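Local structure of beta-lactamase Mb2281c (Mycobacterium bovis, 3I7J) at residues 233-238 with 266-271; 46-51 with 125-130; 9-14 with 257-262. The protein probably acts as a serine hydrolase of the beta-lactamase and penicillin-binding protein family, opening beta-lactams or related substrates through an acyl-enzyme. All blocks are in the same frame, centred on the assembly; numbering follows the deposited sequence.

Contact 1 of 3, residues 233-238 with 266-271; sequences FIWVDP and AVLAEY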
# COMPACT_ATOMS: atom_id res chain seq x y z
N PHE A 233 7.54 -3.77 -2.94
CA PHE A 233 7.06 -2.94 -1.85
C PHE A 233 7.16 -1.45 -2.15
O PHE A 233 7.83 -1.02 -3.10
CB PHE A 233 7.83 -3.25 -0.55
CG PHE A 233 9.26 -2.72 -0.52
CD1 PHE A 233 9.52 -1.36 -0.40
CD2 PHE A 233 10.33 -3.60 -0.58
CE1 PHE A 233 10.84 -0.88 -0.34
CE2 PHE A 233 11.65 -3.14 -0.52
CZ PHE A 233 11.91 -1.78 -0.40
N ILE A 234 6.49 -0.66 -1.32
CA ILE A 234 6.54 0.77 -1.45
C ILE A 234 6.37 1.40 -0.08
O ILE A 234 5.49 1.02 0.69
CB ILE A 234 5.43 1.31 -2.39
CG1 ILE A 234 5.45 2.85 -2.39
CG2 ILE A 234 4.04 0.83 -1.93
CD1 ILE A 234 4.50 3.48 -3.42
N TRP A 235 7.27 2.31 0.25
CA TRP A 235 7.15 3.03 1.50
C TRP A 235 7.42 4.49 1.22
O TRP A 235 8.16 4.85 0.29
CB TRP A 235 8.06 2.48 2.62
CG TRP A 235 9.56 2.46 2.39
CD1 TRP A 235 10.35 1.35 2.30
CD2 TRP A 235 10.45 3.58 2.35
NE1 TRP A 235 11.67 1.71 2.22
CE2 TRP A 235 11.76 3.07 2.25
CE3 TRP A 235 10.27 4.97 2.40
CZ2 TRP A 235 12.89 3.91 2.20
CZ3 TRP A 235 11.39 5.80 2.34
CH2 TRP A 235 12.68 5.26 2.25
N VAL A 236 6.76 5.33 2.00
CA VAL A 236 6.86 6.78 1.90
C VAL A 236 7.16 7.22 3.31
O VAL A 236 6.43 6.88 4.24
CB VAL A 236 5.50 7.38 1.46
CG1 VAL A 236 5.63 8.88 1.24
CG2 VAL A 236 5.01 6.67 0.21
N ASP A 237 8.24 7.97 3.49
CA ASP A 237 8.60 8.42 4.83
C ASP A 237 8.36 9.94 4.87
O ASP A 237 9.14 10.70 4.31
CB ASP A 237 10.07 8.09 5.10
CG ASP A 237 10.46 8.33 6.54
OD1 ASP A 237 9.99 9.33 7.12
OD2 ASP A 237 11.26 7.53 7.08
N PRO A 238 7.28 10.39 5.53
CA PRO A 238 6.96 11.82 5.62
C PRO A 238 8.00 12.65 6.36
O PRO A 238 8.09 13.86 6.16
CB PRO A 238 5.62 11.84 6.36
CG PRO A 238 5.06 10.47 6.14
CD PRO A 238 6.27 9.58 6.23
N ALA A 266 20.02 2.44 3.33
CA ALA A 266 21.03 2.94 2.40
C ALA A 266 20.42 4.11 1.64
O ALA A 266 21.06 5.15 1.46
CB ALA A 266 21.44 1.83 1.43
N VAL A 267 19.17 3.95 1.21
CA VAL A 267 18.49 5.01 0.49
C VAL A 267 18.26 6.24 1.38
O VAL A 267 18.46 7.37 0.94
CB VAL A 267 17.14 4.49 -0.11
CG1 VAL A 267 16.26 5.65 -0.54
CG2 VAL A 267 17.44 3.61 -1.32
N LEU A 268 17.87 6.02 2.63
CA LEU A 268 17.65 7.15 3.53
C LEU A 268 18.95 7.90 3.78
O LEU A 268 18.99 9.12 3.69
CB LEU A 268 17.08 6.68 4.86
CG LEU A 268 15.64 6.15 4.87
CD1 LEU A 268 15.38 5.47 6.19
CD2 LEU A 268 14.65 7.28 4.62
N ALA A 269 20.01 7.18 4.11
CA ALA A 269 21.30 7.80 4.40
C ALA A 269 21.85 8.61 3.22
O ALA A 269 22.46 9.65 3.41
CB ALA A 269 22.31 6.75 4.83
N GLU A 270 21.63 8.13 2.00
CA GLU A 270 22.15 8.81 0.82
C GLU A 270 21.29 9.94 0.26
O GLU A 270 21.82 10.97 -0.16
CB GLU A 270 22.44 7.78 -0.28
CG GLU A 270 22.62 8.36 -1.68
CD GLU A 270 23.10 7.34 -2.70
OE1 GLU A 270 22.67 6.17 -2.65
OE2 GLU A 270 23.91 7.71 -3.58
N TYR A 271 19.97 9.78 0.26
CA TYR A 271 19.09 10.81 -0.31
C TYR A 271 18.36 11.76 0.66
O TYR A 271 17.77 12.75 0.23
CB TYR A 271 18.07 10.13 -1.23
CG TYR A 271 18.72 9.38 -2.37
CD1 TYR A 271 19.13 10.05 -3.52
CD2 TYR A 271 18.97 8.02 -2.27
CE1 TYR A 271 19.77 9.37 -4.55
CE2 TYR A 271 19.62 7.33 -3.30
CZ TYR A 271 20.01 8.02 -4.44
OH TYR A 271 20.65 7.35 -5.46
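D237 OD1, at the end of strand 232-237, is gripped by three donors, S220 OG and the backbone N atoms of K239 and A240, while the carboxylate's other oxygen, OD2, lies 4.2 Å from L268 CD2 on the C-terminal helix. The bond to K239 N makes an Asx turn, and aspartate suits the place because its short side chain can fold back on the chain just beyond it. Its CG stands anti to the backbone N (chi1 -171°), which carries the carboxylate out to the side where the helix lies.

The apolar part of the contact rests on W235 and L268. One methyl of the leucine, CD2, comes within 3.7 Å of W235 CH2, the far corner of the six-membered ring, with L268 CG 4.1 Å from the same atom. The methyl approaches the indole obliquely and lies beside D237 OD2 roughly at right angles to that approach, so one CD2 serves both strand residues. V267 adds a looser flank, its CG1 4.6 Å from W235 CH2. With chi1 at 59° the tryptophan CG sits between backbone N and carbonyl carbon, and the long indole bridges the gap from strand to helix; its NE1 is satisfied by S264 OG, one turn earlier on that helix.

Strand residues alternate here: F233 and W235 face helix 256-271, whereas I234 and V236 face L163 of helix 153-164. An antiparallel sheet with helices packed on its two faces is characteristic of the alpha/beta domain of serine beta-lactamases and penicillin-binding proteins.

Contact 2 of 3, residues 46-51 with 125-130; sequences VARAAQ and EAVCEP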
# COMPACT_ATOMS: atom_id res chain seq x y z
N VAL A 46 -5.89 0.57 -4.44
CA VAL A 46 -7.32 0.44 -4.18
C VAL A 46 -7.72 1.38 -3.06
O VAL A 46 -8.79 2.00 -3.11
CB VAL A 46 -7.68 -1.03 -3.81
CG1 VAL A 46 -9.15 -1.12 -3.40
CG2 VAL A 46 -7.40 -1.95 -4.99
N ALA A 47 -6.88 1.48 -2.04
CA ALA A 47 -7.16 2.37 -0.91
C ALA A 47 -7.28 3.82 -1.38
O ALA A 47 -8.16 4.55 -0.93
CB ALA A 47 -6.06 2.26 0.13
N ARG A 48 -6.39 4.23 -2.28
CA ARG A 48 -6.43 5.60 -2.76
C ARG A 48 -7.70 5.83 -3.58
O ARG A 48 -8.28 6.92 -3.56
CB ARG A 48 -5.21 5.92 -3.61
CG ARG A 48 -5.02 7.41 -3.88
CD ARG A 48 -4.85 8.16 -2.58
NE ARG A 48 -3.83 9.20 -2.67
CZ ARG A 48 -3.26 9.76 -1.62
NH1 ARG A 48 -2.35 10.71 -1.78
NH2 ARG A 48 -3.62 9.38 -0.39
N ALA A 49 -8.13 4.78 -4.28
CA ALA A 49 -9.35 4.86 -5.08
C ALA A 49 -10.55 5.00 -4.14
O ALA A 49 -11.47 5.77 -4.42
CB ALA A 49 -9.49 3.60 -5.94
N ALA A 50 -10.52 4.27 -3.02
CA ALA A 50 -11.61 4.35 -2.04
C ALA A 50 -11.62 5.72 -1.35
O ALA A 50 -12.67 6.21 -0.94
CB ALA A 50 -11.46 3.24 -0.99
N GLN A 51 -10.44 6.32 -1.22
CA GLN A 51 -10.31 7.63 -0.61
C GLN A 51 -10.91 8.68 -1.55
O GLN A 51 -11.59 9.60 -1.10
CB GLN A 51 -8.84 7.94 -0.34
CG GLN A 51 -8.26 7.22 0.87
CD GLN A 51 -6.75 7.17 0.83
OE1 GLN A 51 -6.11 8.10 0.34
NE2 GLN A 51 -6.17 6.10 1.36
N GLU A 125 -9.94 5.60 -13.65
CA GLU A 125 -10.43 6.96 -13.77
C GLU A 125 -10.21 7.83 -12.54
O GLU A 125 -10.10 9.05 -12.64
CB GLU A 125 -11.92 6.96 -14.12
CG GLU A 125 -12.29 6.03 -15.27
CD GLU A 125 -13.78 6.04 -15.58
OE1 GLU A 125 -14.58 6.46 -14.72
OE2 GLU A 125 -14.15 5.61 -16.69
N ALA A 126 -10.16 7.22 -11.36
CA ALA A 126 -9.99 8.01 -10.15
C ALA A 126 -8.54 8.19 -9.70
O ALA A 126 -8.21 9.16 -9.02
CB ALA A 126 -10.80 7.38 -9.01
N VAL A 127 -7.68 7.26 -10.09
CA VAL A 127 -6.29 7.30 -9.66
C VAL A 127 -5.24 7.24 -10.76
O VAL A 127 -4.44 8.15 -10.91
CB VAL A 127 -6.04 6.14 -8.68
CG1 VAL A 127 -4.58 6.11 -8.26
CG2 VAL A 127 -6.95 6.28 -7.47
N CYS A 128 -5.25 6.15 -11.51
CA CYS A 128 -4.26 5.94 -12.56
C CYS A 128 -4.26 6.95 -13.70
O CYS A 128 -3.22 7.51 -14.03
CB CYS A 128 -4.40 4.51 -13.09
SG CYS A 128 -4.08 3.26 -11.81
N GLU A 129 -5.43 7.19 -14.29
CA GLU A 129 -5.56 8.13 -15.39
C GLU A 129 -5.15 9.55 -14.97
O GLU A 129 -4.37 10.21 -15.66
CB GLU A 129 -7.02 8.10 -15.88
CG GLU A 129 -7.28 8.70 -17.25
CD GLU A 129 -7.04 10.20 -17.29
OE1 GLU A 129 -7.46 10.91 -16.34
OE2 GLU A 129 -6.45 10.67 -18.28
N PRO A 130 -5.64 10.03 -13.82
CA PRO A 130 -5.26 11.39 -13.41
C PRO A 130 -3.75 11.57 -13.18
O PRO A 130 -3.21 12.65 -13.39
CB PRO A 130 -6.06 11.61 -12.12
CG PRO A 130 -7.29 10.77 -12.35
CD PRO A 130 -6.70 9.50 -12.94
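Helix 42-56, which carries at its start a pattern consistent with the S-x-x-K motif of serine beta-lactamases, is met here by helix 119-131 in a small, buried helix-helix contact. V127 supplies the bump. Its CG2 settles against the backbone of the first helix, 3.7 Å from A49 CA and 4.0 Å from A49 CB. This is the branch beside the valine's own backbone N, turned to A49 because CG1 takes the place anti to that N (chi1 177°). The R48 side chain brings its aliphatic root alongside, with CG 4.2 Å from V127 CG2. Alanine suits position 49 because its single methyl lets the helices come close: the CA atoms of A49 and A126 are 6.0 Å apart. Valine offers a compact branch just where helix 119-131 widens into a pi-type turn at 125-128.

R48 starts toward V127 but its guanidinium leads away. Its NH2 donates to Q51 OE1 at 2.9 Å, one turn further on. The donor lies in the carbonyl plane of the amide, though Q51 OE1 sits 18° out of the guanidinium plane. R48 NE forms a salt bridge with D162, which would largely balance this buried charge, and the two bonds together would limit rotation of the group.

F159 of helix 153-164 touches both V127 and R48, while L123, a turn earlier on helix 119-131, also packs on A49. Q51 rests on M173 and A177 of helix 171-177, alongside the same junction.

Contact 3 of 3, residues 9-14 with 257-262; sequences GWPVPA and LDLWPA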
# COMPACT_ATOMS: atom_id res chain seq x y z
N GLY A 9 23.13 -7.34 -7.13
CA GLY A 9 23.63 -8.49 -6.41
C GLY A 9 22.54 -9.27 -5.70
O GLY A 9 22.83 -10.22 -4.97
N TRP A 10 21.28 -8.88 -5.92
CA TRP A 10 20.16 -9.57 -5.28
C TRP A 10 19.87 -10.91 -5.95
O TRP A 10 19.96 -11.04 -7.17
CB TRP A 10 18.90 -8.71 -5.33
CG TRP A 10 18.81 -7.68 -4.24
CD1 TRP A 10 19.84 -7.15 -3.53
CD2 TRP A 10 17.62 -7.01 -3.79
NE1 TRP A 10 19.38 -6.19 -2.67
CE2 TRP A 10 18.02 -6.08 -2.81
CE3 TRP A 10 16.26 -7.11 -4.13
CZ2 TRP A 10 17.10 -5.25 -2.15
CZ3 TRP A 10 15.36 -6.28 -3.48
CH2 TRP A 10 15.78 -5.36 -2.50
N PRO A 11 19.52 -11.92 -5.14
CA PRO A 11 19.20 -13.25 -5.66
C PRO A 11 17.79 -13.32 -6.22
O PRO A 11 16.96 -14.09 -5.74
CB PRO A 11 19.38 -14.13 -4.43
CG PRO A 11 18.90 -13.24 -3.33
CD PRO A 11 19.56 -11.92 -3.67
N VAL A 12 17.52 -12.52 -7.25
CA VAL A 12 16.21 -12.48 -7.88
C VAL A 12 16.38 -12.52 -9.41
O VAL A 12 17.38 -12.04 -9.93
CB VAL A 12 15.45 -11.19 -7.50
CG1 VAL A 12 15.37 -11.07 -5.99
CG2 VAL A 12 16.15 -9.99 -8.11
N PRO A 13 15.40 -13.08 -10.13
CA PRO A 13 15.46 -13.17 -11.60
C PRO A 13 15.50 -11.80 -12.28
O PRO A 13 16.03 -11.65 -13.38
CB PRO A 13 14.19 -13.95 -11.94
CG PRO A 13 13.97 -14.80 -10.72
CD PRO A 13 14.23 -13.81 -9.61
N ALA A 14 14.92 -10.80 -11.61
CA ALA A 14 14.88 -9.44 -12.13
C ALA A 14 14.32 -8.49 -11.08
O ALA A 14 13.50 -8.88 -10.24
CB ALA A 14 14.02 -9.37 -13.39
N LEU A 257 14.41 -10.67 3.98
CA LEU A 257 14.42 -10.24 5.38
C LEU A 257 15.51 -9.24 5.78
O LEU A 257 15.25 -8.33 6.57
CB LEU A 257 14.45 -11.47 6.30
CG LEU A 257 13.24 -12.42 6.19
CD1 LEU A 257 13.33 -13.49 7.29
CD2 LEU A 257 11.95 -11.63 6.35
N ASP A 258 16.72 -9.39 5.26
CA ASP A 258 17.77 -8.45 5.60
C ASP A 258 18.03 -7.43 4.48
O ASP A 258 18.39 -6.28 4.75
CB ASP A 258 19.07 -9.18 5.94
CG ASP A 258 18.96 -9.97 7.24
OD1 ASP A 258 18.47 -9.40 8.24
OD2 ASP A 258 19.37 -11.14 7.27
N LEU A 259 17.83 -7.86 3.24
CA LEU A 259 18.06 -6.97 2.10
C LEU A 259 17.12 -5.78 2.04
O LEU A 259 17.55 -4.65 1.80
CB LEU A 259 17.97 -7.75 0.79
CG LEU A 259 18.97 -8.89 0.57
CD1 LEU A 259 18.79 -9.46 -0.82
CD2 LEU A 259 20.40 -8.36 0.74
N TRP A 260 15.83 -6.02 2.26
CA TRP A 260 14.88 -4.92 2.19
C TRP A 260 15.20 -3.79 3.17
O TRP A 260 15.23 -2.63 2.79
CB TRP A 260 13.46 -5.45 2.36
CG TRP A 260 12.96 -6.12 1.10
CD1 TRP A 260 13.69 -6.41 -0.02
CD2 TRP A 260 11.62 -6.55 0.83
NE1 TRP A 260 12.88 -6.98 -0.98
CE2 TRP A 260 11.61 -7.07 -0.48
CE3 TRP A 260 10.43 -6.53 1.56
CZ2 TRP A 260 10.45 -7.58 -1.08
CZ3 TRP A 260 9.27 -7.03 0.97
CH2 TRP A 260 9.29 -7.55 -0.34
N PRO A 261 15.44 -4.13 4.44
CA PRO A 261 15.76 -3.09 5.43
C PRO A 261 17.08 -2.39 5.08
O PRO A 261 17.22 -1.17 5.24
CB PRO A 261 15.85 -3.87 6.74
CG PRO A 261 14.90 -5.02 6.51
CD PRO A 261 15.24 -5.43 5.10
N ALA A 262 18.04 -3.17 4.59
CA ALA A 262 19.35 -2.63 4.23
C ALA A 262 19.29 -1.62 3.11
O ALA A 262 19.93 -0.56 3.19
CB ALA A 262 20.30 -3.78 3.85
O HOH W 1 20.09 -4.79 0.19
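L259 projects from helix 256-271 as a blunt knob, and its CD1 methyl sits over a face of W10, the indole of the loop that precedes strand 15-21. The methyl carbon is 3.7 Å from the centroid of the five-membered ring of W10 and 8° off the ring normal, a nearly perpendicular CH-pi contact. With L259 CG anti to the carbonyl carbon (chi1 -62°) and the chain then extended, CD1 is set over that face. P11 walls the hollow: its CD meets L259 CD1 at 3.8 Å. L259 CB lies 4.0 Å from W10 CZ2, so the leucine slides along the ring.

The far end of the W10 ring fits against the next helix residue. W10 CH2 approaches W260 CD1 to 3.4 Å. The two indole planes are only 30° apart, yet so slid that the rings barely overlap. Tryptophan suits position 10 because its length lets it serve both L259 and W260 while also resting on V246 and T248. Proline at 11, the centre of an inverse gamma turn, gives the loop a stiff bend; its O is held by R250.

Polar groups join the segments through water: one molecule accepts from W10 NE1 at 3.3 Å and donates to L259 O at 3.0 Å. The chemistry is therefore mainly dispersion and CH-pi attraction, with complementary shape fitting the loop to the helix and a single water bridge meeting the indole N-H.

Contacts 1 and 3 belong to one layer of the fold: both use helix 256-271, their centres are 15 Å apart, and they touch where F233 CD2 meets W260 CD2 at 3.5 Å in an edge-to-face ring pair. Contact 3 ties the beginning of the chain to this helix and contact 1 ties the helix to the sheet. Contact 2 lies apart in the helical region, its centre 23 Å from that of contact 1 and 30 Å from that of contact 3, on the opposite side of the chain's centre from the latter. Its helix 42-56 carries K43 and begins just after S40, the probable active-site pair.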